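PDB 2OO3: protein involved in catabolism of external DNA from Legionella pneumophila subsp. pneumophila, which probably methylates N6 of one adenine of 23S ribosomal RNA, using S-adenosyl-L-methionine as the methyl donor. Local coordinates for residues Leu26-Thr31 with Ile107-Ser112; Lys35-Leu40 with Glu158-Ile163. One frame throughout, in Å; residues are numbered along the deposited sequence.

Interaction 1. Residues Leu26-Thr31 with Ile107-Ser112; sequences LLAYLT and INQLRS
Leu27 and Gln109 face each other with CA atoms 6.5 Å apart, and Thr31 and Leu110 with theirs 6.9 Å apart, where the last turn of helix 14-30 runs beside the end of helix 102-109 and the loop that leaves it. No direct hydrogen bond crosses. The extended Gln109 chain lays its amide against the helix: OE1 sits 3.4 Å from Leu27 CD1, buried without a polar partner in the model, while NE2 passes Ala28 and donates to Thr24 O one turn earlier. Deeper in, Leu27 and Leu110 cross at about a right angle, their CD2 methyls 3.8 Å apart, and Leu110 CD2 also meets Thr31 CG2. Chi1 of 54° places Thr31 OG1 between its own N and carbonyl carbon, from where it bonds back to Leu27 O at 2.8 Å; Thr31 N reaches the same oxygen from the opposite face of the carbonyl plane. A water donates to both Thr31 OG1 and Gln109 O, bridging the segments. Arg111, bent at chi2 and chi3, slides past Thr31 in the opposite direction; Thr31 CA lies against one face of its guanidinium, toward the rim, while NH1 bonds Lys33 O and NE forms a salt bridge with Asp114. The contact joins two helix ends packed on the same side of the central sheet, an arrangement consistent with the Rossmann-like fold of S-adenosyl-L-methionine-dependent methyltransferases.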
loop_
_atom_site.group_PDB
_atom_site.type_symbol
_atom_site.label_atom_id
_atom_site.label_comp_id
_atom_site.label_asym_id
_atom_site.label_seq_id
_atom_site.Cartn_x
_atom_site.Cartn_y
_atom_site.Cartn_z
ATOM N N LEU A 26 -1.016 6.129 -6.793
ATOM C CA LEU A 26 -0.151 5.436 -7.756
ATOM C C LEU A 26 -0.976 4.892 -8.918
ATOM O O LEU A 26 -0.579 5.034 -10.068
ATOM C CB LEU A 26 0.659 4.310 -7.077
ATOM C CG LEU A 26 1.673 4.832 -6.026
ATOM C CD1 LEU A 26 2.297 3.643 -5.340
ATOM C CD2 LEU A 26 2.775 5.724 -6.705
ATOM N N LEU A 27 -2.130 4.303 -8.606
ATOM C CA LEU A 27 -3.041 3.742 -9.618
ATOM C C LEU A 27 -3.617 4.826 -10.526
ATOM O O LEU A 27 -3.631 4.671 -11.746
ATOM C CB LEU A 27 -4.170 2.953 -8.959
ATOM C CG LEU A 27 -3.723 1.627 -8.282
ATOM C CD1 LEU A 27 -4.884 1.119 -7.463
ATOM C CD2 LEU A 27 -3.277 0.573 -9.265
ATOM N N ALA A 28 -4.031 5.940 -9.914
ATOM C CA ALA A 28 -4.527 7.109 -10.633
ATOM C C ALA A 28 -3.496 7.641 -11.614
ATOM O O ALA A 28 -3.868 8.068 -12.716
ATOM C CB ALA A 28 -4.955 8.215 -9.669
ATOM N N TYR A 29 -2.210 7.609 -11.246
ATOM C CA TYR A 29 -1.180 8.130 -12.160
ATOM C C TYR A 29 -0.938 7.193 -13.311
ATOM O O TYR A 29 -0.904 7.610 -14.490
ATOM C CB TYR A 29 0.157 8.305 -11.459
ATOM C CG TYR A 29 1.253 8.790 -12.402
ATOM C CD1 TYR A 29 1.329 10.138 -12.768
ATOM C CD2 TYR A 29 2.222 7.903 -12.921
ATOM C CE1 TYR A 29 2.347 10.605 -13.611
ATOM C CE2 TYR A 29 3.244 8.353 -13.768
ATOM C CZ TYR A 29 3.308 9.712 -14.091
ATOM O OH TYR A 29 4.314 10.198 -14.929
ATOM N N LEU A 30 -0.743 5.918 -12.973
ATOM C CA LEU A 30 -0.302 4.953 -13.982
ATOM C C LEU A 30 -1.346 4.672 -15.031
ATOM O O LEU A 30 -1.006 4.379 -16.185
ATOM C CB LEU A 30 0.168 3.655 -13.330
ATOM C CG LEU A 30 1.529 3.710 -12.626
ATOM C CD1 LEU A 30 1.787 2.355 -11.983
ATOM C CD2 LEU A 30 2.609 4.034 -13.594
ATOM N N THR A 31 -2.618 4.720 -14.634
ATOM C CA THR A 31 -3.703 4.494 -15.583
ATOM C C THR A 31 -3.875 5.690 -16.562
ATOM O O THR A 31 -4.754 5.661 -17.446
ATOM C CB THR A 31 -5.036 4.171 -14.863
ATOM O OG1 THR A 31 -5.319 5.215 -13.921
ATOM C CG2 THR A 31 -4.940 2.797 -14.107
ATOM N N ILE A 107 -8.837 -3.319 -8.143
ATOM C CA ILE A 107 -9.870 -3.747 -9.061
ATOM C C ILE A 107 -10.769 -2.571 -9.415
ATOM O O ILE A 107 -11.252 -2.468 -10.532
ATOM C CB ILE A 107 -10.666 -4.946 -8.459
ATOM C CG1 ILE A 107 -9.798 -6.207 -8.477
ATOM C CG2 ILE A 107 -11.877 -5.225 -9.288
ATOM C CD1 ILE A 107 -10.344 -7.416 -7.587
ATOM N N ASN A 108 -10.957 -1.646 -8.481
ATOM C CA ASN A 108 -11.765 -0.473 -8.788
ATOM C C ASN A 108 -11.112 0.518 -9.732
ATOM O O ASN A 108 -11.780 1.039 -10.623
ATOM C CB ASN A 108 -12.252 0.238 -7.514
ATOM C CG ASN A 108 -13.600 -0.268 -7.077
ATOM O OD1 ASN A 108 -14.645 0.182 -7.580
ATOM N ND2 ASN A 108 -13.593 -1.262 -6.198
ATOM N N GLN A 109 -9.825 0.780 -9.562
ATOM C CA GLN A 109 -9.155 1.772 -10.388
ATOM C C GLN A 109 -8.503 1.290 -11.697
ATOM O O GLN A 109 -8.259 2.097 -12.621
ATOM C CB GLN A 109 -8.105 2.455 -9.539
ATOM C CG GLN A 109 -8.668 3.652 -8.765
ATOM C CD GLN A 109 -7.596 4.248 -7.919
ATOM O OE1 GLN A 109 -7.177 3.632 -6.955
ATOM N NE2 GLN A 109 -7.081 5.394 -8.318
ATOM N N LEU A 110 -8.180 0.010 -11.766
ATOM C CA LEU A 110 -7.541 -0.539 -12.952
ATOM C C LEU A 110 -8.543 -0.749 -14.081
ATOM O O LEU A 110 -9.749 -0.571 -13.870
ATOM C CB LEU A 110 -6.764 -1.825 -12.613
ATOM C CG LEU A 110 -5.470 -1.536 -11.820
ATOM C CD1 LEU A 110 -4.793 -2.840 -11.413
ATOM C CD2 LEU A 110 -4.509 -0.722 -12.635
ATOM N N ARG A 111 -8.041 -1.105 -15.272
ATOM C CA ARG A 111 -8.879 -1.177 -16.472
ATOM C C ARG A 111 -8.979 -2.611 -16.992
ATOM O O ARG A 111 -8.186 -3.479 -16.611
ATOM C CB ARG A 111 -8.293 -0.243 -17.541
ATOM C CG ARG A 111 -8.141 1.137 -16.969
ATOM C CD ARG A 111 -6.964 1.891 -17.461
ATOM N NE ARG A 111 -5.683 1.180 -17.422
ATOM C CZ ARG A 111 -4.631 1.604 -18.112
ATOM N NH1 ARG A 111 -4.763 2.716 -18.832
ATOM N NH2 ARG A 111 -3.475 0.943 -18.111
ATOM N N SER A 112 -9.934 -2.854 -17.886
ATOM C CA SER A 112 -10.088 -4.178 -18.469
ATOM C C SER A 112 -8.835 -4.645 -19.170
ATOM O O SER A 112 -8.591 -5.857 -19.229
ATOM C CB SER A 112 -11.268 -4.212 -19.449
ATOM O OG SER A 112 -11.152 -3.168 -20.396
HETATM O O HOH W 1 -7.978 4.888 -12.896
#

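Interaction 2. Residues Lys35-Leu40 with Glu158-Ile163; sequences KPLFYL and EKRGLI
With CG anti to the backbone N in both Tyr39 (chi1 173°) and Leu162 (chi1 169°), the two side chains lie side by side and point the same way, which sets Leu162 CD2 at the edge of the Tyr39 ring, in its plane, 3.8 Å from Tyr39 CD1. On the other face of the sheet Leu40 CD2 touches Ile163 CG2, and both side chains pack on Leu150 of helix 146-153. Strands 38-40 and 161-163 run parallel: Phe38 N donates to Arg160 O, Leu162 N to Phe38 O and Leu40 N to Leu162 O, each at 2.9 Å. Ahead of the strands, Arg160 bends at chi3 and sends NH1 to Lys35 O (2.9 Å). That oxygen lies in the guanidinium plane, but NH1 stands above the carbonyl plane of Lys35 and the bond is bent, with an N-H...O angle of 133°. Glu158 OE1 comes to 3.7 Å from Phe38 CB, while OE2 forms a salt bridge with Arg115. A water donates to Pro36 O and Glu158 O, bridging the two approaches. Strands 38-41 and 161-165, first and fourth of the main sheet, are neighbours in the 3-2-1-4-5-7-6 order of a class I, Rossmann-like methyltransferase, with strand 270-275 added beyond it.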
loop_
_atom_site.group_PDB
_atom_site.type_symbol
_atom_site.label_atom_id
_atom_site.label_comp_id
_atom_site.label_asym_id
_atom_site.label_seq_id
_atom_site.Cartn_x
_atom_site.Cartn_y
_atom_site.Cartn_z
ATOM N N LYS A 35 -1.841 1.938 -22.129
ATOM C CA LYS A 35 -1.158 0.696 -22.445
ATOM C C LYS A 35 -1.362 -0.154 -21.191
ATOM O O LYS A 35 -1.405 0.415 -20.094
ATOM C CB LYS A 35 0.354 0.916 -22.666
ATOM C CG LYS A 35 0.728 1.607 -23.984
ATOM C CD LYS A 35 0.516 0.739 -25.200
ATOM C CE LYS A 35 0.784 1.544 -26.504
ATOM N NZ LYS A 35 2.235 1.637 -26.969
ATOM N N PRO A 36 -1.499 -1.486 -21.351
ATOM C CA PRO A 36 -1.763 -2.375 -20.224
ATOM C C PRO A 36 -0.692 -2.271 -19.177
ATOM O O PRO A 36 0.479 -2.010 -19.477
ATOM C CB PRO A 36 -1.746 -3.781 -20.844
ATOM C CG PRO A 36 -1.269 -3.607 -22.212
ATOM C CD PRO A 36 -1.465 -2.224 -22.631
ATOM N N LEU A 37 -1.135 -2.448 -17.945
ATOM C CA LEU A 37 -0.307 -2.426 -16.761
ATOM C C LEU A 37 -0.404 -3.798 -16.117
ATOM O O LEU A 37 -1.507 -4.385 -16.008
ATOM C CB LEU A 37 -0.817 -1.313 -15.797
ATOM C CG LEU A 37 -0.173 -1.142 -14.414
ATOM C CD1 LEU A 37 1.265 -0.610 -14.508
ATOM C CD2 LEU A 37 -0.998 -0.204 -13.518
ATOM N N PHE A 38 0.745 -4.339 -15.720
ATOM C CA PHE A 38 0.770 -5.491 -14.823
ATOM C C PHE A 38 0.711 -4.985 -13.364
ATOM O O PHE A 38 1.538 -4.152 -12.955
ATOM C CB PHE A 38 2.085 -6.256 -15.036
ATOM C CG PHE A 38 2.217 -7.496 -14.207
ATOM C CD1 PHE A 38 1.212 -8.454 -14.204
ATOM C CD2 PHE A 38 3.363 -7.729 -13.465
ATOM C CE1 PHE A 38 1.323 -9.610 -13.476
ATOM C CE2 PHE A 38 3.483 -8.919 -12.698
ATOM C CZ PHE A 38 2.461 -9.841 -12.698
ATOM N N TYR A 39 -0.243 -5.488 -12.589
ATOM C CA TYR A 39 -0.340 -5.100 -11.192
ATOM C C TYR A 39 -0.082 -6.359 -10.369
ATOM O O TYR A 39 -0.818 -7.332 -10.476
ATOM C CB TYR A 39 -1.728 -4.514 -10.886
ATOM C CG TYR A 39 -1.943 -4.254 -9.417
ATOM C CD1 TYR A 39 -1.411 -3.094 -8.810
ATOM C CD2 TYR A 39 -2.660 -5.150 -8.620
ATOM C CE1 TYR A 39 -1.595 -2.845 -7.455
ATOM C CE2 TYR A 39 -2.863 -4.895 -7.235
ATOM C CZ TYR A 39 -2.317 -3.750 -6.680
ATOM O OH TYR A 39 -2.486 -3.457 -5.345
ATOM N N LEU A 40 0.982 -6.332 -9.578
ATOM C CA LEU A 40 1.371 -7.488 -8.750
ATOM C C LEU A 40 1.325 -7.167 -7.250
ATOM O O LEU A 40 1.997 -6.216 -6.795
ATOM C CB LEU A 40 2.787 -7.967 -9.157
ATOM C CG LEU A 40 3.474 -9.006 -8.264
ATOM C CD1 LEU A 40 2.673 -10.310 -8.285
ATOM C CD2 LEU A 40 4.853 -9.231 -8.786
ATOM N N GLU A 158 3.680 -7.041 -20.432
ATOM C CA GLU A 158 3.161 -5.669 -20.541
ATOM C C GLU A 158 4.273 -4.610 -20.558
ATOM O O GLU A 158 4.080 -3.475 -21.051
ATOM C CB GLU A 158 2.202 -5.370 -19.370
ATOM C CG GLU A 158 0.879 -6.121 -19.392
ATOM C CD GLU A 158 0.924 -7.493 -18.685
ATOM O OE1 GLU A 158 1.994 -7.980 -18.304
ATOM O OE2 GLU A 158 -0.140 -8.096 -18.520
ATOM N N LYS A 159 5.412 -4.962 -19.971
ATOM C CA LYS A 159 6.565 -4.059 -19.842
ATOM C C LYS A 159 6.327 -2.831 -18.976
ATOM O O LYS A 159 7.144 -1.916 -18.972
ATOM C CB LYS A 159 7.085 -3.621 -21.228
ATOM C CG LYS A 159 8.223 -4.469 -21.720
ATOM C CD LYS A 159 7.741 -5.666 -22.438
ATOM C CE LYS A 159 8.790 -6.123 -23.463
ATOM N NZ LYS A 159 8.129 -6.192 -24.810
ATOM N N ARG A 160 5.199 -2.819 -18.270
ATOM C CA ARG A 160 4.784 -1.721 -17.408
ATOM C C ARG A 160 4.238 -2.433 -16.197
ATOM O O ARG A 160 3.372 -3.304 -16.341
ATOM C CB ARG A 160 3.596 -0.981 -18.017
ATOM C CG ARG A 160 3.859 -0.133 -19.218
ATOM C CD ARG A 160 2.659 0.804 -19.429
ATOM N NE ARG A 160 2.597 1.843 -18.399
ATOM C CZ ARG A 160 1.477 2.332 -17.853
ATOM N NH1 ARG A 160 0.271 1.862 -18.201
ATOM N NH2 ARG A 160 1.564 3.305 -16.949
ATOM N N GLY A 161 4.688 -2.051 -15.005
ATOM C CA GLY A 161 4.252 -2.755 -13.789
ATOM C C GLY A 161 4.191 -1.879 -12.559
ATOM O O GLY A 161 5.045 -1.004 -12.362
ATOM N N LEU A 162 3.160 -2.121 -11.739
ATOM C CA LEU A 162 3.110 -1.644 -10.355
ATOM C C LEU A 162 3.200 -2.865 -9.412
ATOM O O LEU A 162 2.385 -3.802 -9.475
ATOM C CB LEU A 162 1.837 -0.841 -10.125
ATOM C CG LEU A 162 1.532 -0.498 -8.657
ATOM C CD1 LEU A 162 2.718 0.233 -8.005
ATOM C CD2 LEU A 162 0.225 0.305 -8.577
ATOM N N ILE A 163 4.234 -2.884 -8.574
ATOM C CA ILE A 163 4.464 -4.004 -7.673
ATOM C C ILE A 163 4.229 -3.446 -6.265
ATOM O O ILE A 163 4.954 -2.569 -5.810
ATOM C CB ILE A 163 5.889 -4.591 -7.848
ATOM C CG1 ILE A 163 6.124 -5.093 -9.305
ATOM C CG2 ILE A 163 6.068 -5.791 -6.949
ATOM C CD1 ILE A 163 6.861 -4.071 -10.221
HETATM O O HOH W 2 1.970 -2.174 -21.822
#

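Helix 14-30 and strand 38-41 follow each other in the chain, and the two interactions meet around that connection. Interaction 2 is mostly buried and lies within the sheet, where direct main-chain bonds do the joining; interaction 1 is partly buried, in the helical layer that covers the Tyr39 and Leu162 face of the sheet, and no direct hydrogen bond crosses it. Both have a bridging water. The layers interlock through Leu27 CD2 against Leu162 CD2 (3.6 Å) and Leu110 CD1 against Tyr39 CB (3.5 Å). Two arginines tie the polar margin in reciprocal fashion: Arg160 NH2 of interaction 2 probably bonds Leu30 O of interaction 1, and Arg111 NH2 of interaction 1 probably bonds Lys35 O of interaction 2.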